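Local coordinates for protein fusion DH (Streptomyces sp. MJ635-86F5, PDB 6K97) that probably catalyses, as an engineered fusion of the halves of a split polyketide synthase dehydratase domain, a dehydration step in the biosynthesis of the macrolactam cremimycin, at residues A232-G237 / K290-H295; A200-R205 / R218-A223; H65-T70 / F211-T216. All coordinates share one frame; numbering follows the deposited sequence.

Interaction 1: A232-G237 / K290-H295; sequences ADVEVG and KSLRVH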
# COMPACT_ATOMS: atom_id res chain seq x y z
N ALA A 232 29.43 10.44 24.75
CA ALA A 232 29.73 9.13 24.20
C ALA A 232 30.23 9.18 22.77
O ALA A 232 29.65 9.90 21.94
CB ALA A 232 28.47 8.30 24.26
N ASP A 233 31.28 8.43 22.45
CA ASP A 233 31.64 8.17 21.07
C ASP A 233 31.03 6.82 20.70
O ASP A 233 31.28 5.82 21.36
CB ASP A 233 33.14 8.14 20.87
CG ASP A 233 33.77 9.52 20.92
OD1 ASP A 233 33.08 10.50 21.27
OD2 ASP A 233 34.95 9.63 20.57
N VAL A 234 30.20 6.82 19.66
CA VAL A 234 29.60 5.60 19.15
C VAL A 234 29.94 5.44 17.68
O VAL A 234 30.19 6.40 16.97
CB VAL A 234 28.06 5.56 19.38
CG1 VAL A 234 27.75 5.79 20.83
CG2 VAL A 234 27.34 6.62 18.58
N GLU A 235 29.97 4.19 17.25
CA GLU A 235 30.29 3.80 15.89
C GLU A 235 29.49 2.52 15.62
O GLU A 235 28.91 1.98 16.52
CB GLU A 235 31.78 3.60 15.70
CG GLU A 235 32.22 4.06 14.31
CD GLU A 235 33.73 4.14 14.15
OE1 GLU A 235 34.46 3.65 15.06
OE2 GLU A 235 34.16 4.67 13.10
N VAL A 236 29.36 2.10 14.36
CA VAL A 236 28.63 0.86 14.08
C VAL A 236 29.59 -0.31 14.31
O VAL A 236 30.65 -0.40 13.67
CB VAL A 236 28.12 0.82 12.62
CG1 VAL A 236 27.31 -0.45 12.38
CG2 VAL A 236 27.26 2.03 12.33
N GLY A 237 29.22 -1.20 15.24
CA GLY A 237 30.02 -2.38 15.55
C GLY A 237 30.03 -3.38 14.40
O GLY A 237 29.06 -3.48 13.66
N LYS A 290 28.23 7.91 10.03
CA LYS A 290 28.89 6.64 10.32
C LYS A 290 29.31 6.55 11.78
O LYS A 290 29.41 5.46 12.33
CB LYS A 290 30.04 6.39 9.37
CG LYS A 290 31.37 6.99 9.75
CD LYS A 290 32.46 6.37 8.88
CE LYS A 290 33.84 6.54 9.49
NZ LYS A 290 34.58 5.26 9.38
N SER A 291 29.49 7.70 12.40
CA SER A 291 29.75 7.75 13.83
C SER A 291 29.26 9.05 14.46
O SER A 291 28.92 9.99 13.76
CB SER A 291 31.25 7.55 14.09
OG SER A 291 31.98 8.65 13.68
N LEU A 292 29.24 9.08 15.78
CA LEU A 292 28.62 10.16 16.53
C LEU A 292 29.31 10.48 17.85
O LEU A 292 29.78 9.58 18.53
CB LEU A 292 27.19 9.78 16.83
CG LEU A 292 26.20 9.55 15.67
CD1 LEU A 292 24.86 9.27 16.29
CD2 LEU A 292 26.04 10.75 14.77
N ARG A 293 29.39 11.76 18.18
CA ARG A 293 29.71 12.22 19.51
C ARG A 293 28.40 12.71 20.08
O ARG A 293 27.73 13.59 19.51
CB ARG A 293 30.74 13.36 19.49
CG ARG A 293 32.07 12.99 18.82
CD ARG A 293 33.21 13.89 19.30
NE ARG A 293 33.18 13.98 20.78
CZ ARG A 293 33.96 13.32 21.63
NH1 ARG A 293 34.92 12.51 21.20
NH2 ARG A 293 33.78 13.50 22.92
N VAL A 294 28.06 12.16 21.24
CA VAL A 294 26.73 12.28 21.77
C VAL A 294 26.68 12.92 23.14
O VAL A 294 27.36 12.48 24.06
CB VAL A 294 26.14 10.89 21.87
CG1 VAL A 294 24.78 10.94 22.50
CG2 VAL A 294 26.04 10.28 20.49
N HIS A 295 25.86 13.93 23.30
CA HIS A 295 25.65 14.55 24.61
C HIS A 295 24.33 14.04 25.14
O HIS A 295 23.27 14.26 24.53
CB HIS A 295 25.65 16.09 24.47
CG HIS A 295 25.57 16.84 25.76
ND1 HIS A 295 25.51 18.22 25.81
CD2 HIS A 295 25.53 16.42 27.05
CE1 HIS A 295 25.45 18.62 27.07
NE2 HIS A 295 25.48 17.55 27.84
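Within the predicted C-terminal hotdog fold, the part of the fusion that holds both segments, Ala232 to Val234 pair with Val294 to Leu292 as neighbouring antiparallel strands. Ala232 and Val294 form a hydrogen-bonded pair, with Ala232 N to Val294 O at 3.0 Å and Val294 N to Ala232 O at 2.9 Å. Val234 and Leu292 repeat the pattern; the bond from Val234 N to Leu292 O is 3.0 Å and almost straight (170°). Between them, Asp233 and Arg293 make a non-hydrogen-bonded pair.

The two faces differ. Val234, Leu292 and Val294 pack on helix 252-266, the long helix that the hotdog sheet wraps, and Ala232 against Leu220, so apolar residues suit this buried layer. With CG1 anti to the carbonyl carbon (chi1 -54°), Val234 CG2 falls between the backbone N and the carbonyl carbon, 3.6 Å from Leu292 CB. The other face is partly exposed, so the charged Asp233 and Arg293 can stay hydrated while pairing across the strands. Asp233 OD1 lies over one face of the guanidinium, 2.7 Å from Arg293 NH1, with the two planes nearly perpendicular (87°). Glu235 OE2 and Lys290 NZ, at 3.8 Å, form only a long salt bridge.

Because no N-H of Arg293 is aimed at the carboxylate, its attraction to Asp233 is probably mainly electrostatic, whereas the strand pairing rests on directional backbone bonds.

Interaction 2: A200-R205 / R218-A223; sequences AGLYAR and RGLRAA. With SO4 (sulfate ion), chain C.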
# COMPACT_ATOMS: atom_id res chain seq x y z
N ALA A 200 33.80 -1.73 27.80
CA ALA A 200 33.68 -3.19 27.71
C ALA A 200 33.12 -3.70 29.04
O ALA A 200 32.29 -4.62 29.06
CB ALA A 200 35.02 -3.84 27.42
N GLY A 201 33.58 -3.11 30.14
CA GLY A 201 33.00 -3.40 31.45
C GLY A 201 31.51 -3.08 31.56
O GLY A 201 30.72 -3.87 32.14
N LEU A 202 31.09 -1.96 30.96
CA LEU A 202 29.65 -1.67 30.92
C LEU A 202 28.88 -2.78 30.16
O LEU A 202 27.82 -3.29 30.63
CB LEU A 202 29.42 -0.33 30.24
CG LEU A 202 27.94 0.04 30.07
CD1 LEU A 202 27.29 0.24 31.43
CD2 LEU A 202 27.85 1.27 29.24
N TYR A 203 29.38 -3.17 28.98
CA TYR A 203 28.71 -4.21 28.20
C TYR A 203 28.66 -5.53 28.94
O TYR A 203 27.64 -6.22 28.89
CB TYR A 203 29.33 -4.35 26.84
CG TYR A 203 28.88 -3.32 25.85
CD1 TYR A 203 27.57 -3.16 25.55
CD2 TYR A 203 29.79 -2.51 25.19
CE1 TYR A 203 27.14 -2.22 24.64
CE2 TYR A 203 29.38 -1.55 24.29
CZ TYR A 203 28.05 -1.42 24.00
OH TYR A 203 27.61 -0.48 23.06
N ALA A 204 29.70 -5.87 29.71
CA ALA A 204 29.63 -7.12 30.52
C ALA A 204 28.51 -7.10 31.57
O ALA A 204 27.78 -8.06 31.74
CB ALA A 204 30.96 -7.40 31.16
N ARG A 205 28.38 -5.99 32.28
CA ARG A 205 27.32 -5.85 33.29
C ARG A 205 25.91 -5.83 32.65
O ARG A 205 24.94 -6.44 33.13
CB ARG A 205 27.62 -4.60 34.15
CG ARG A 205 28.77 -4.85 35.12
CD ARG A 205 29.08 -3.62 35.97
NE ARG A 205 29.83 -2.60 35.22
CZ ARG A 205 31.15 -2.55 35.08
NH1 ARG A 205 31.95 -3.45 35.60
NH2 ARG A 205 31.67 -1.58 34.39
N ARG A 218 27.37 -3.51 19.80
CA ARG A 218 28.29 -3.05 20.85
C ARG A 218 29.05 -1.87 20.26
O ARG A 218 30.26 -1.93 20.07
CB ARG A 218 29.25 -4.15 21.26
CG ARG A 218 28.60 -5.24 22.07
CD ARG A 218 29.61 -5.94 22.97
NE ARG A 218 30.58 -6.65 22.16
CZ ARG A 218 30.42 -7.88 21.66
NH1 ARG A 218 29.30 -8.58 21.83
NH2 ARG A 218 31.38 -8.42 20.92
N GLY A 219 28.33 -0.80 19.97
CA GLY A 219 28.87 0.36 19.28
C GLY A 219 29.37 1.49 20.15
O GLY A 219 29.99 2.40 19.66
N LEU A 220 29.16 1.40 21.46
CA LEU A 220 29.73 2.40 22.38
C LEU A 220 31.24 2.19 22.52
O LEU A 220 31.65 1.35 23.25
CB LEU A 220 29.02 2.32 23.74
CG LEU A 220 29.48 3.28 24.84
CD1 LEU A 220 29.21 4.72 24.48
CD2 LEU A 220 28.84 2.97 26.19
N ARG A 221 32.06 2.99 21.85
CA ARG A 221 33.52 2.85 21.91
C ARG A 221 34.18 3.54 23.15
O ARG A 221 35.23 3.10 23.58
CB ARG A 221 34.22 3.43 20.64
CG ARG A 221 34.01 2.83 19.24
CD ARG A 221 33.48 1.41 18.97
NE ARG A 221 33.80 0.38 19.93
CZ ARG A 221 33.27 -0.84 19.91
NH1 ARG A 221 32.40 -1.19 18.96
NH2 ARG A 221 33.61 -1.72 20.85
N ALA A 222 33.60 4.62 23.66
CA ALA A 222 34.20 5.47 24.72
C ALA A 222 33.15 6.35 25.39
O ALA A 222 32.18 6.70 24.79
CB ALA A 222 35.32 6.33 24.16
N ALA A 223 33.33 6.70 26.66
CA ALA A 223 32.34 7.50 27.37
C ALA A 223 32.89 8.16 28.62
O ALA A 223 33.68 7.57 29.33
CB ALA A 223 31.17 6.64 27.72
S SO4 C . 29.47 -11.68 19.58
O1 SO4 C . 28.61 -11.14 18.48
O2 SO4 C . 28.92 -11.30 20.90
O3 SO4 C . 29.47 -13.17 19.51
O4 SO4 C . 30.89 -11.18 19.49
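Tyr203, on helix 199-208, reaches across to Arg218 and Leu220 where the chain enters strand 220-226, tying this helix to the edge region of the predicted C-terminal hotdog fold, the part of the fusion to which both segments belong. The tight side centres on the phenol ring. Leu220 N lies in the ring plane at its edge and donates to Tyr203 OH over 2.9 Å, a fairly straight bond (162°). The same hydroxyl is hydrogen-bonded to His260 ND1, so a buried polar atom has two partners and the tip of the ring is held in place. Tyrosine suits this position because its flat ring spans from helix to strand while its hydroxyl takes up a backbone amide. The aliphatic stem of Arg218 lies over one face of the ring: CG stands 4.0 Å from the Tyr203 ring centroid, almost directly above it, in a CH-pi contact. Leu220 CB packs 3.9 Å from Tyr203 CZ, and its methyl CD2 meets Leu202 CD2 at 3.6 Å, the two leucines crossing at about a right angle. Leu220 also rests on Ala232 and Val234 of the next strand.

The looser side begins where the chain of Arg218, a partly exposed residue, bends at chi3 (-66°), and the guanidinium leaves the ring for a sulfate that probably came from the crystallisation liquor. Arginine can serve both roles, apolar along its stem and charged at its end. Arg218 NH1 also bonds to Tyr213 O. Two N-H groups grip the anion from the guanidinium edge: Arg218 NH1 reaches sulfate O2 at 2.9 Å, and Arg218 NH2 reaches sulfate O4 at 3.1 Å, each nearly straight at 172°.

Interaction 3: H65-T70 / F211-T216; sequences HTIAGT and FQYGET. With SO4 (sulfate ion), chain C.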
# COMPACT_ATOMS: atom_id res chain seq x y z
N HIS A 65 20.84 -8.09 18.42
CA HIS A 65 19.98 -7.38 19.38
C HIS A 65 19.03 -8.35 20.07
O HIS A 65 17.87 -8.49 19.70
CB HIS A 65 19.22 -6.22 18.73
CG HIS A 65 18.45 -5.41 19.72
ND1 HIS A 65 17.11 -5.61 19.97
CD2 HIS A 65 18.86 -4.44 20.58
CE1 HIS A 65 16.72 -4.77 20.92
NE2 HIS A 65 17.76 -4.06 21.31
N THR A 66 19.56 -9.00 21.11
CA THR A 66 18.86 -10.03 21.86
C THR A 66 18.75 -9.57 23.31
O THR A 66 19.72 -9.11 23.90
CB THR A 66 19.59 -11.37 21.66
OG1 THR A 66 19.57 -11.69 20.24
CG2 THR A 66 18.91 -12.53 22.39
N ILE A 67 17.53 -9.65 23.84
CA ILE A 67 17.18 -9.22 25.18
C ILE A 67 16.59 -10.43 25.96
O ILE A 67 15.56 -11.00 25.56
CB ILE A 67 16.11 -8.12 25.11
CG1 ILE A 67 16.56 -6.97 24.23
CG2 ILE A 67 15.81 -7.57 26.48
CD1 ILE A 67 17.76 -6.19 24.73
N ALA A 68 17.29 -10.86 26.99
CA ALA A 68 16.86 -12.04 27.79
C ALA A 68 16.51 -13.27 26.96
O ALA A 68 15.52 -13.86 27.18
CB ALA A 68 15.68 -11.68 28.67
N GLY A 69 17.35 -13.61 26.00
CA GLY A 69 17.13 -14.78 25.13
C GLY A 69 16.24 -14.56 23.92
O GLY A 69 16.21 -15.40 23.04
N THR A 70 15.50 -13.44 23.85
CA THR A 70 14.60 -13.20 22.73
C THR A 70 15.12 -12.10 21.81
O THR A 70 15.34 -10.98 22.24
CB THR A 70 13.21 -12.82 23.22
OG1 THR A 70 12.76 -13.81 24.10
CG2 THR A 70 12.22 -12.70 22.05
N PHE A 211 20.82 -7.84 28.61
CA PHE A 211 21.08 -7.10 27.40
C PHE A 211 22.20 -7.81 26.63
O PHE A 211 23.38 -7.50 26.79
CB PHE A 211 21.49 -5.65 27.72
CG PHE A 211 20.43 -4.87 28.45
CD1 PHE A 211 19.45 -4.19 27.76
CD2 PHE A 211 20.42 -4.82 29.83
CE1 PHE A 211 18.46 -3.47 28.44
CE2 PHE A 211 19.44 -4.11 30.50
CZ PHE A 211 18.45 -3.44 29.81
N GLN A 212 21.84 -8.78 25.81
CA GLN A 212 22.82 -9.61 25.18
C GLN A 212 23.20 -9.08 23.80
O GLN A 212 22.85 -9.66 22.78
CB GLN A 212 22.29 -11.03 25.09
CG GLN A 212 22.07 -11.62 26.48
CD GLN A 212 20.88 -12.55 26.63
OE1 GLN A 212 19.96 -12.61 25.81
NE2 GLN A 212 20.88 -13.26 27.74
N TYR A 213 23.94 -7.99 23.79
CA TYR A 213 24.28 -7.32 22.56
C TYR A 213 25.43 -8.04 21.85
O TYR A 213 26.53 -8.12 22.39
CB TYR A 213 24.69 -5.88 22.85
CG TYR A 213 23.55 -5.01 23.44
CD1 TYR A 213 22.34 -4.85 22.76
CD2 TYR A 213 23.75 -4.29 24.63
CE1 TYR A 213 21.34 -4.03 23.27
CE2 TYR A 213 22.78 -3.46 25.11
CZ TYR A 213 21.56 -3.35 24.44
OH TYR A 213 20.58 -2.57 24.95
N GLY A 214 25.18 -8.54 20.64
CA GLY A 214 26.25 -9.04 19.80
C GLY A 214 27.05 -7.89 19.18
O GLY A 214 26.83 -6.71 19.48
N GLU A 215 27.98 -8.25 18.31
CA GLU A 215 29.02 -7.36 17.87
C GLU A 215 28.48 -6.10 17.21
O GLU A 215 28.98 -4.99 17.46
CB GLU A 215 30.02 -8.10 17.00
CG GLU A 215 31.34 -7.34 16.96
CD GLU A 215 32.42 -8.04 16.15
OE1 GLU A 215 32.25 -9.25 15.80
OE2 GLU A 215 33.43 -7.33 15.87
N THR A 216 27.45 -6.25 16.39
CA THR A 216 26.93 -5.07 15.70
C THR A 216 26.35 -4.01 16.62
O THR A 216 26.32 -2.81 16.25
CB THR A 216 25.80 -5.42 14.73
OG1 THR A 216 26.22 -6.45 13.83
CG2 THR A 216 25.45 -4.17 13.91
S SO4 C . 29.47 -11.68 19.58
O1 SO4 C . 28.61 -11.14 18.48
O2 SO4 C . 28.92 -11.30 20.90
O3 SO4 C . 29.47 -13.17 19.51
O4 SO4 C . 30.89 -11.18 19.49
O HOH W 1 18.20 -1.57 23.48
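His65 to Ile67 runs antiparallel to Phe211 to Tyr213, the strand axes 5.0 Å apart with their directions at 160°, and the backbone bond between them, Gln212 N to Thr66 O at 2.9 Å, is bent. A second bond comes from a side chain: Gln212, its chain bent at chi2, brings OE1 to 2.8 Å from Gly69 N, which approaches in the amide plane on a lone pair. Gly69 belongs to the type I' turn from Ile67 to Thr70, and glycine suits its positive phi.

His65, Gly69 and Pro74 match the HxxxGxxxxP motif of polyketide synthase dehydratases, so His65 is probably the histidine of the catalytic His-Asp dyad; Asp256, on helix 252-266, which touches both His65 and Tyr213, is probably its partner. Tyr213 and Gly214 lie in a stretch resembling the family's GYxYGPxF motif. Residues 65-70 lie in the N-terminal part and 211-216 in the C-terminal part of the engineered fusion.

His65 and Tyr213 extend side by side, and His65 CD2 sits at the tyrosine ring edge, 3.7 Å from Tyr213 CE1, with the ring planes at 36°. A water bridges them, 3.0 Å from Tyr213 OH and more weakly 3.3 Å from His65 NE2. His65 ND1 is bonded to Ile72 O, which helps fix the ring's rotation. Beyond them Ile67 CD1 packs against Phe211 CD1 at 4.0 Å, next to Leu332 and Leu275.

Interactions 1 and 2 use adjacent strands of the C-terminal part, 229-235 and 220-226, joined by probable hydrogen bonds from Arg221 N to Asp233 O and Glu235 N to Gly219 O. There, Arg221 and Ala222 opposite Asp233 form a classic beta bulge. Interaction 2 is the most buried of the three, although Arg218 carries it outward; interactions 1 and 3 are only partly buried. Regular backbone pairing dominates interaction 1, a tyrosine hydroxyl interaction 2, and a side-chain amide and a water interaction 3, which alone joins the two fused parts. Interactions 2 and 3 meet through Tyr203 against Tyr213, and at the sulfate, which Glu215 N also binds.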